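PDB 6K10: aldehyde dehydrogenase from Staphylococcus aureus, which oxidises the carotenoid aldehyde 4,4'-diaponeurosporen-4-al to 4,4'-diaponeurosporenoic acid with NAD+, a step in the biosynthesis of the virulence pigment staphyloxanthin. Local coordinates for residues G72-S77 / Y123-V128; T182-P187 / G200-Q205; T328-V333 / S337-E342. The protein carries 1 engineered substitution. All coordinates share one frame; numbering follows the deposited sequence.

In the fold
The three contacts show how one kind of burial can be reached with different chemistry. Interaction 1, whose centre lies about 11 Å from the centre of the chain, sets helix 63-89 against helix 126-138 and places a hydroxyl and an amide oxygen side by side without a bond between them. Interaction 2 joins two helices that lie against the sheet containing strand 104-118; it is wholly aliphatic and grades from buried V203 to exposed I202. Segments of both also touch the second subunit. Interaction 3, about 25 Å from the chain centre, belongs to the other large sheet and is untouched by the partner chain; its apolar cluster lies between strand 324-330 and the loop that follows, beside local polar bonds.

Interaction 1 of 3, residues G72-S77 / Y123-V128; sequences GITLKS and YPFQLV
T74 and Q126 bring two side-chain oxygens together between helix 63-89 and helix 126-138, OG1 of T74 lying 3.0 Å from OE1 of Q126. No hydrogen bond spans this close approach: E70, one turn earlier in the threonine's own helix, takes the hydroxyl proton on its carbonyl O, while its carboxylate OE1 accepts the backbone N-H groups of both F125 and Q126. The bend in the glutamine chain, chi2 76°, is what turns its amide oxygen toward the opposite helix. The site is not far off, since the Q126 side chain is about 10 Å from those of E217 and S251, both predicted active-site residues, S251 being an engineered change.

Among the carbon contacts, I73 lays its CG2 methyl against the same amide oxygen, 3.5 Å from Q126 OE1, the two side chains crossing at about a right angle. I73 also packs on F464 of the second subunit. The aromatic share belongs to F125. Its CG is anti to the backbone N (chi1 -180°), and the ring brings CE1 to 3.8 Å from T74 OG1, an oblique approach.

The chemistry thus implies two oxygens held side by side, the hydroxyl committed within its own helix, with I73 and F125 packed around them.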
loop_
_atom_site.group_PDB
_atom_site.type_symbol
_atom_site.label_atom_id
_atom_site.label_comp_id
_atom_site.label_asym_id
_atom_site.label_seq_id
_atom_site.Cartn_x
_atom_site.Cartn_y
_atom_site.Cartn_z
ATOM N N GLY A 72 -10.554 -15.962 20.740
ATOM C CA GLY A 72 -10.709 -17.098 19.845
ATOM C C GLY A 72 -10.324 -16.779 18.415
ATOM O O GLY A 72 -9.679 -17.585 17.740
ATOM N N ILE A 73 -10.715 -15.597 17.933
ATOM C CA ILE A 73 -10.387 -15.208 16.568
ATOM C C ILE A 73 -8.879 -15.057 16.399
ATOM O O ILE A 73 -8.341 -15.314 15.315
ATOM C CB ILE A 73 -11.147 -13.919 16.198
ATOM C CG1 ILE A 73 -10.937 -13.559 14.728
ATOM C CG2 ILE A 73 -10.736 -12.766 17.102
ATOM C CD1 ILE A 73 -12.033 -12.685 14.167
ATOM N N THR A 74 -8.172 -14.662 17.461
ATOM C CA THR A 74 -6.719 -14.548 17.391
ATOM C C THR A 74 -6.064 -15.922 17.354
ATOM O O THR A 74 -5.165 -16.170 16.542
ATOM C CB THR A 74 -6.202 -13.733 18.577
ATOM O OG1 THR A 74 -6.758 -12.413 18.523
ATOM C CG2 THR A 74 -4.680 -13.639 18.551
ATOM N N LEU A 75 -6.505 -16.831 18.228
ATOM C CA LEU A 75 -5.982 -18.193 18.216
ATOM C C LEU A 75 -6.192 -18.845 16.856
ATOM O O LEU A 75 -5.290 -19.501 16.322
ATOM C CB LEU A 75 -6.651 -19.019 19.314
ATOM C CG LEU A 75 -6.275 -18.665 20.753
ATOM C CD1 LEU A 75 -7.082 -19.506 21.725
ATOM C CD2 LEU A 75 -4.784 -18.868 20.975
ATOM N N LYS A 76 -7.382 -18.667 16.280
ATOM C CA LYS A 76 -7.655 -19.212 14.955
ATOM C C LYS A 76 -6.729 -18.606 13.908
ATOM O O LYS A 76 -6.249 -19.310 13.011
ATOM C CB LYS A 76 -9.118 -18.967 14.587
ATOM C CG LYS A 76 -9.590 -19.726 13.362
ATOM N N SER A 77 -6.459 -17.302 14.008
ATOM C CA SER A 77 -5.588 -16.651 13.033
ATOM C C SER A 77 -4.147 -17.134 13.162
ATOM O O SER A 77 -3.468 -17.343 12.148
ATOM C CB SER A 77 -5.667 -15.132 13.194
ATOM O OG SER A 77 -4.881 -14.474 12.217
ATOM N N TYR A 123 -11.194 -2.892 20.941
ATOM C CA TYR A 123 -10.837 -4.307 20.905
ATOM C C TYR A 123 -9.351 -4.380 21.225
ATOM O O TYR A 123 -8.518 -4.663 20.352
ATOM C CB TYR A 123 -11.177 -4.954 19.566
ATOM C CG TYR A 123 -12.665 -4.978 19.297
ATOM C CD1 TYR A 123 -13.314 -3.860 18.792
ATOM C CD2 TYR A 123 -13.425 -6.108 19.571
ATOM C CE1 TYR A 123 -14.673 -3.868 18.554
ATOM C CE2 TYR A 123 -14.786 -6.127 19.334
ATOM C CZ TYR A 123 -15.405 -5.004 18.826
ATOM O OH TYR A 123 -16.760 -5.013 18.589
ATOM N N PRO A 124 -8.989 -4.123 22.485
ATOM C CA PRO A 124 -7.589 -3.810 22.807
ATOM C C PRO A 124 -6.658 -4.993 22.680
ATOM O O PRO A 124 -5.440 -4.794 22.582
ATOM C CB PRO A 124 -7.670 -3.317 24.257
ATOM C CG PRO A 124 -8.870 -4.018 24.817
ATOM C CD PRO A 124 -9.847 -4.161 23.682
ATOM N N PHE A 125 -7.187 -6.213 22.673
ATOM C CA PHE A 125 -6.378 -7.413 22.504
ATOM C C PHE A 125 -6.270 -7.788 21.028
ATOM O O PHE A 125 -5.164 -7.923 20.496
ATOM C CB PHE A 125 -6.980 -8.550 23.339
ATOM C CG PHE A 125 -6.226 -9.845 23.255
ATOM C CD1 PHE A 125 -6.554 -10.791 22.300
ATOM C CD2 PHE A 125 -5.202 -10.123 24.145
ATOM C CE1 PHE A 125 -5.867 -11.986 22.224
ATOM C CE2 PHE A 125 -4.512 -11.319 24.076
ATOM C CZ PHE A 125 -4.846 -12.251 23.114
ATOM N N GLN A 126 -7.415 -7.936 20.352
ATOM C CA GLN A 126 -7.415 -8.333 18.945
ATOM C C GLN A 126 -6.658 -7.339 18.072
ATOM O O GLN A 126 -5.930 -7.738 17.156
ATOM C CB GLN A 126 -8.853 -8.502 18.446
ATOM C CG GLN A 126 -9.044 -8.293 16.948
ATOM C CD GLN A 126 -8.555 -9.456 16.108
ATOM O OE1 GLN A 126 -8.102 -10.475 16.633
ATOM N NE2 GLN A 126 -8.647 -9.309 14.792
ATOM N N LEU A 127 -6.805 -6.045 18.347
ATOM C CA LEU A 127 -6.136 -5.050 17.519
ATOM C C LEU A 127 -4.650 -4.923 17.821
ATOM O O LEU A 127 -3.950 -4.214 17.094
ATOM C CB LEU A 127 -6.839 -3.701 17.658
ATOM C CG LEU A 127 -8.293 -3.747 17.172
ATOM C CD1 LEU A 127 -9.065 -2.508 17.598
ATOM C CD2 LEU A 127 -8.339 -3.916 15.660
ATOM N N VAL A 128 -4.159 -5.578 18.866
ATOM C CA VAL A 128 -2.723 -5.785 19.022
ATOM C C VAL A 128 -2.256 -7.020 18.261
ATOM O O VAL A 128 -1.275 -6.970 17.513
ATOM C CB VAL A 128 -2.350 -5.877 20.521
ATOM C CG1 VAL A 128 -0.981 -6.533 20.689
ATOM C CG2 VAL A 128 -2.340 -4.504 21.171
#

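Interaction 2 of 3, residues T182-P187 / G200-Q205; sequences TLIHLP and GKIVYQ
I184 reaches across from the last turn of helix 177-184 to two neighbouring residues of helix 197-209, I202 and V203, and its two branches divide the work between them. Its CA comes within 6.0 Å of the V203 CA, and its CB already points at the opposing helix. From CB the short branch, CG2, runs to the valine: the CG2 methyl of I184 lies 4.0 Å from CG2 of V203 and 4.2 Å from its CG1, so that one methyl rests against both prongs of the fork, the side chains crossing at about a right angle.

The setting is the Rossmann-like, NAD-binding part of the aldehyde dehydrogenase fold. Helix 197-209 makes the beta-alpha-beta crossover between the parallel strands 190-194 and 214-217, while helix 177-184 precedes the first of these strands. I184 and V203 both pack on I118 of strand 104-118, and V203 also touches V191 and F193 of strand 190-194.

The longer branch takes the other direction. With chi1 at 58°, CG1 stands between the backbone N and the carbonyl carbon; an extended chi2 of -180° then carries the terminal methyl on toward I202. There CD1 of I184 touches CG2 of I202 at 3.8 Å and lies 3.9 Å from the backbone O of I202. I202 meets this methyl with its own short branch, while its longer arm leads away from the contact.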
loop_
_atom_site.group_PDB
_atom_site.type_symbol
_atom_site.label_atom_id
_atom_site.label_comp_id
_atom_site.label_asym_id
_atom_site.label_seq_id
_atom_site.Cartn_x
_atom_site.Cartn_y
_atom_site.Cartn_z
ATOM N N THR A 182 6.761 9.611 21.059
ATOM C CA THR A 182 8.153 9.179 20.988
ATOM C C THR A 182 8.344 8.097 19.934
ATOM O O THR A 182 9.352 8.088 19.217
ATOM C CB THR A 182 8.610 8.677 22.358
ATOM O OG1 THR A 182 8.431 9.715 23.329
ATOM C CG2 THR A 182 10.075 8.275 22.319
ATOM N N LEU A 183 7.379 7.184 19.817
ATOM C CA LEU A 183 7.541 6.044 18.920
ATOM C C LEU A 183 7.400 6.447 17.456
ATOM O O LEU A 183 8.170 5.983 16.607
ATOM C CB LEU A 183 6.532 4.955 19.280
ATOM C CG LEU A 183 6.842 4.188 20.566
ATOM C CD1 LEU A 183 5.597 3.502 21.100
ATOM C CD2 LEU A 183 7.933 3.169 20.295
ATOM N N ILE A 184 6.429 7.307 17.136
ATOM C CA ILE A 184 6.153 7.629 15.738
ATOM C C ILE A 184 7.212 8.516 15.103
ATOM O O ILE A 184 7.241 8.639 13.873
ATOM C CB ILE A 184 4.768 8.289 15.585
ATOM C CG1 ILE A 184 4.667 9.557 16.433
ATOM C CG2 ILE A 184 3.665 7.304 15.945
ATOM C CD1 ILE A 184 3.320 10.248 16.322
ATOM N N HIS A 185 8.077 9.138 15.898
ATOM C CA HIS A 185 9.180 9.929 15.367
ATOM C C HIS A 185 10.447 9.112 15.166
ATOM O O HIS A 185 11.440 9.649 14.665
ATOM C CB HIS A 185 9.472 11.119 16.285
ATOM C CG HIS A 185 8.414 12.176 16.251
ATOM N ND1 HIS A 185 8.023 12.800 15.086
ATOM C CD2 HIS A 185 7.663 12.719 17.238
ATOM C CE1 HIS A 185 7.076 13.680 15.355
ATOM N NE2 HIS A 185 6.840 13.652 16.655
ATOM N N LEU A 186 10.438 7.830 15.547
ATOM C CA LEU A 186 11.560 6.937 15.313
ATOM C C LEU A 186 11.452 6.304 13.929
ATOM O O LEU A 186 10.347 6.035 13.447
ATOM C CB LEU A 186 11.600 5.846 16.380
ATOM C CG LEU A 186 11.883 6.342 17.799
ATOM C CD1 LEU A 186 11.803 5.203 18.804
ATOM C CD2 LEU A 186 13.244 7.018 17.856
ATOM N N PRO A 187 12.599 6.050 13.252
ATOM C CA PRO A 187 12.560 5.536 11.871
ATOM C C PRO A 187 12.230 4.048 11.802
ATOM O O PRO A 187 13.028 3.222 11.344
ATOM C CB PRO A 187 13.975 5.852 11.370
ATOM C CG PRO A 187 14.819 5.716 12.586
ATOM C CD PRO A 187 13.980 6.242 13.729
ATOM N N GLY A 200 -4.584 9.389 14.005
ATOM C CA GLY A 200 -4.088 8.873 12.738
ATOM C C GLY A 200 -3.395 9.934 11.904
ATOM O O GLY A 200 -2.387 9.663 11.244
ATOM N N LYS A 201 -3.926 11.161 11.921
ATOM C CA LYS A 201 -3.266 12.261 11.225
ATOM C C LYS A 201 -1.891 12.547 11.821
ATOM O O LYS A 201 -0.935 12.826 11.090
ATOM C CB LYS A 201 -4.143 13.514 11.280
ATOM C CG LYS A 201 -5.437 13.416 10.478
ATOM N N ILE A 202 -1.770 12.472 13.148
ATOM C CA ILE A 202 -0.489 12.726 13.806
ATOM C C ILE A 202 0.512 11.626 13.465
ATOM O O ILE A 202 1.672 11.895 13.138
ATOM C CB ILE A 202 -0.683 12.857 15.330
ATOM C CG1 ILE A 202 -1.586 14.047 15.655
ATOM C CG2 ILE A 202 0.661 12.981 16.044
ATOM C CD1 ILE A 202 -2.013 14.117 17.114
ATOM N N VAL A 203 0.075 10.367 13.550
ATOM C CA VAL A 203 0.931 9.230 13.209
ATOM C C VAL A 203 1.454 9.364 11.787
ATOM O O VAL A 203 2.639 9.137 11.514
ATOM C CB VAL A 203 0.156 7.910 13.396
ATOM C CG1 VAL A 203 0.938 6.737 12.826
ATOM C CG2 VAL A 203 -0.177 7.685 14.863
ATOM N N TYR A 204 0.580 9.752 10.864
ATOM C CA TYR A 204 0.913 9.719 9.448
ATOM C C TYR A 204 1.724 10.932 9.009
ATOM O O TYR A 204 2.477 10.836 8.034
ATOM C CB TYR A 204 -0.386 9.573 8.652
ATOM C CG TYR A 204 -0.233 9.414 7.164
ATOM C CD1 TYR A 204 0.521 8.381 6.637
ATOM C CD2 TYR A 204 -0.952 10.210 6.285
ATOM C CE1 TYR A 204 0.636 8.201 5.272
ATOM C CE2 TYR A 204 -0.856 10.030 4.919
ATOM C CZ TYR A 204 -0.058 9.026 4.418
ATOM O OH TYR A 204 0.038 8.848 3.056
ATOM N N GLN A 205 1.610 12.058 9.715
ATOM C CA GLN A 205 2.519 13.172 9.465
ATOM C C GLN A 205 3.904 12.885 10.030
ATOM O O GLN A 205 4.918 13.216 9.403
ATOM C CB GLN A 205 1.949 14.458 10.064
ATOM C CG GLN A 205 0.696 14.962 9.363
ATOM C CD GLN A 205 0.027 16.101 10.110
ATOM O OE1 GLN A 205 -1.094 15.963 10.599
ATOM N NE2 GLN A 205 0.715 17.231 10.204
#

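Interaction 3 of 3, residues T328-V333 / S337-E342; sequences TLLDHV and SAIMQE
The connection that leads from strand 324-330 to the neighbouring parallel strand 348-354, in the sheet of the catalytic domain, turns back on itself where V333 meets S337, I339 and M340. The second half of the turn holds a short 3-10 segment, 338-340, and I339 and M340 of this segment turn toward segment 328-333.

CG1 of V333 is the hub. Placed anti to the backbone N (chi1 171°), this methyl reaches CG of M340 at 3.6 Å, OG of S337 at 3.7 Å and CG2 of I339 at 3.8 Å. Three residues earlier, in the strand itself, L330 adds CD1, which lies 4.0 Å from both CG1 and CG2 of I339. I348 of strand 348-354 touches L330 and I339 alike, while P350 and L352 lie against V333, so the cluster is continuous with the sheet.

Polar bonds lie on both sides. D331 OD1 accepts the N-H of the next residue, H332, at 2.7 Å, in a bent bond (137°) that meets the carboxylate from above its plane, and D331 OD2 forms a salt bridge with K264. Beyond the cluster, the carbonyl O of S337 is gripped twice from opposite faces of its plane, by the backbone N of M340 and by NE2 of Q341, the latter at 2.9 Å.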
loop_
_atom_site.group_PDB
_atom_site.type_symbol
_atom_site.label_atom_id
_atom_site.label_comp_id
_atom_site.label_asym_id
_atom_site.label_seq_id
_atom_site.Cartn_x
_atom_site.Cartn_y
_atom_site.Cartn_z
ATOM N N THR A 328 -30.041 2.770 22.813
ATOM C CA THR A 328 -30.904 3.925 22.619
ATOM C C THR A 328 -31.159 4.145 21.138
ATOM O O THR A 328 -30.218 4.163 20.338
ATOM C CB THR A 328 -30.276 5.180 23.234
ATOM O OG1 THR A 328 -30.002 4.947 24.621
ATOM C CG2 THR A 328 -31.214 6.368 23.097
ATOM N N LEU A 329 -32.429 4.316 20.780
ATOM C CA LEU A 329 -32.837 4.655 19.424
ATOM C C LEU A 329 -33.337 6.092 19.392
ATOM O O LEU A 329 -34.026 6.537 20.315
ATOM C CB LEU A 329 -33.940 3.714 18.927
ATOM C CG LEU A 329 -33.686 2.207 19.016
ATOM C CD1 LEU A 329 -34.872 1.434 18.451
ATOM C CD2 LEU A 329 -32.404 1.826 18.299
ATOM N N LEU A 330 -32.996 6.813 18.326
ATOM C CA LEU A 330 -33.431 8.191 18.133
ATOM C C LEU A 330 -34.209 8.310 16.831
ATOM O O LEU A 330 -33.826 7.727 15.813
ATOM C CB LEU A 330 -32.246 9.155 18.098
ATOM C CG LEU A 330 -31.232 9.122 19.236
ATOM C CD1 LEU A 330 -30.077 10.050 18.902
ATOM C CD2 LEU A 330 -31.881 9.512 20.554
ATOM N N ASP A 331 -35.292 9.082 16.865
ATOM C CA ASP A 331 -36.130 9.323 15.703
ATOM C C ASP A 331 -36.120 10.810 15.366
ATOM O O ASP A 331 -35.745 11.650 16.189
ATOM C CB ASP A 331 -37.565 8.840 15.956
ATOM C CG ASP A 331 -38.369 8.692 14.683
ATOM O OD1 ASP A 331 -37.788 8.821 13.585
ATOM O OD2 ASP A 331 -39.588 8.441 14.788
ATOM N N HIS A 332 -36.525 11.126 14.133
ATOM C CA HIS A 332 -36.618 12.508 13.651
ATOM C C HIS A 332 -35.269 13.224 13.704
ATOM O O HIS A 332 -35.203 14.435 13.931
ATOM C CB HIS A 332 -37.672 13.301 14.430
ATOM C CG HIS A 332 -39.024 12.656 14.450
ATOM N ND1 HIS A 332 -39.622 12.219 15.612
ATOM C CD2 HIS A 332 -39.894 12.375 13.451
ATOM C CE1 HIS A 332 -40.802 11.696 15.329
ATOM N NE2 HIS A 332 -40.991 11.779 14.023
ATOM N N VAL A 333 -34.187 12.481 13.492
ATOM C CA VAL A 333 -32.842 13.044 13.529
ATOM C C VAL A 333 -32.543 13.709 12.193
ATOM O O VAL A 333 -32.965 13.226 11.133
ATOM C CB VAL A 333 -31.818 11.943 13.863
ATOM C CG1 VAL A 333 -30.394 12.443 13.686
ATOM C CG2 VAL A 333 -32.035 11.438 15.279
ATOM N N SER A 337 -28.299 17.568 13.814
ATOM C CA SER A 337 -28.245 17.003 15.155
ATOM C C SER A 337 -26.804 16.808 15.607
ATOM O O SER A 337 -25.925 16.471 14.809
ATOM C CB SER A 337 -28.989 15.668 15.191
ATOM O OG SER A 337 -30.390 15.861 15.102
ATOM N N ALA A 338 -26.565 17.033 16.902
ATOM C CA ALA A 338 -25.244 16.780 17.468
ATOM C C ALA A 338 -24.823 15.334 17.245
ATOM O O ALA A 338 -23.638 15.047 17.032
ATOM C CB ALA A 338 -25.237 17.116 18.959
ATOM N N ILE A 339 -25.787 14.411 17.275
ATOM C CA ILE A 339 -25.491 12.997 17.090
ATOM C C ILE A 339 -25.022 12.690 15.671
ATOM O O ILE A 339 -24.421 11.634 15.437
ATOM C CB ILE A 339 -26.730 12.161 17.468
ATOM C CG1 ILE A 339 -26.355 10.693 17.672
ATOM C CG2 ILE A 339 -27.815 12.296 16.411
ATOM C CD1 ILE A 339 -25.589 10.438 18.947
ATOM N N MET A 340 -25.261 13.585 14.715
ATOM C CA MET A 340 -24.814 13.390 13.344
ATOM C C MET A 340 -23.548 14.174 13.019
ATOM O O MET A 340 -23.160 14.249 11.848
ATOM C CB MET A 340 -25.928 13.764 12.364
ATOM C CG MET A 340 -27.095 12.796 12.366
ATOM S SD MET A 340 -26.577 11.094 12.060
ATOM C CE MET A 340 -25.880 11.253 10.418
ATOM N N GLN A 341 -22.892 14.755 14.025
ATOM C CA GLN A 341 -21.685 15.536 13.814
ATOM C C GLN A 341 -20.409 14.810 14.214
ATOM O O GLN A 341 -19.318 15.293 13.893
ATOM C CB GLN A 341 -21.759 16.863 14.588
ATOM C CG GLN A 341 -23.044 17.637 14.378
ATOM C CD GLN A 341 -23.331 17.909 12.916
ATOM O OE1 GLN A 341 -22.439 18.281 12.153
ATOM N NE2 GLN A 341 -24.582 17.718 12.515
ATOM N N GLU A 342 -20.509 13.677 14.905
ATOM C CA GLU A 342 -19.335 12.955 15.371
ATOM C C GLU A 342 -19.581 11.458 15.260
ATOM O O GLU A 342 -20.726 10.999 15.281
ATOM C CB GLU A 342 -18.988 13.325 16.826
ATOM C CG GLU A 342 -20.041 12.907 17.850
ATOM C CD GLU A 342 -19.600 13.142 19.286
ATOM O OE1 GLU A 342 -19.900 14.227 19.832
ATOM O OE2 GLU A 342 -18.958 12.244 19.875
#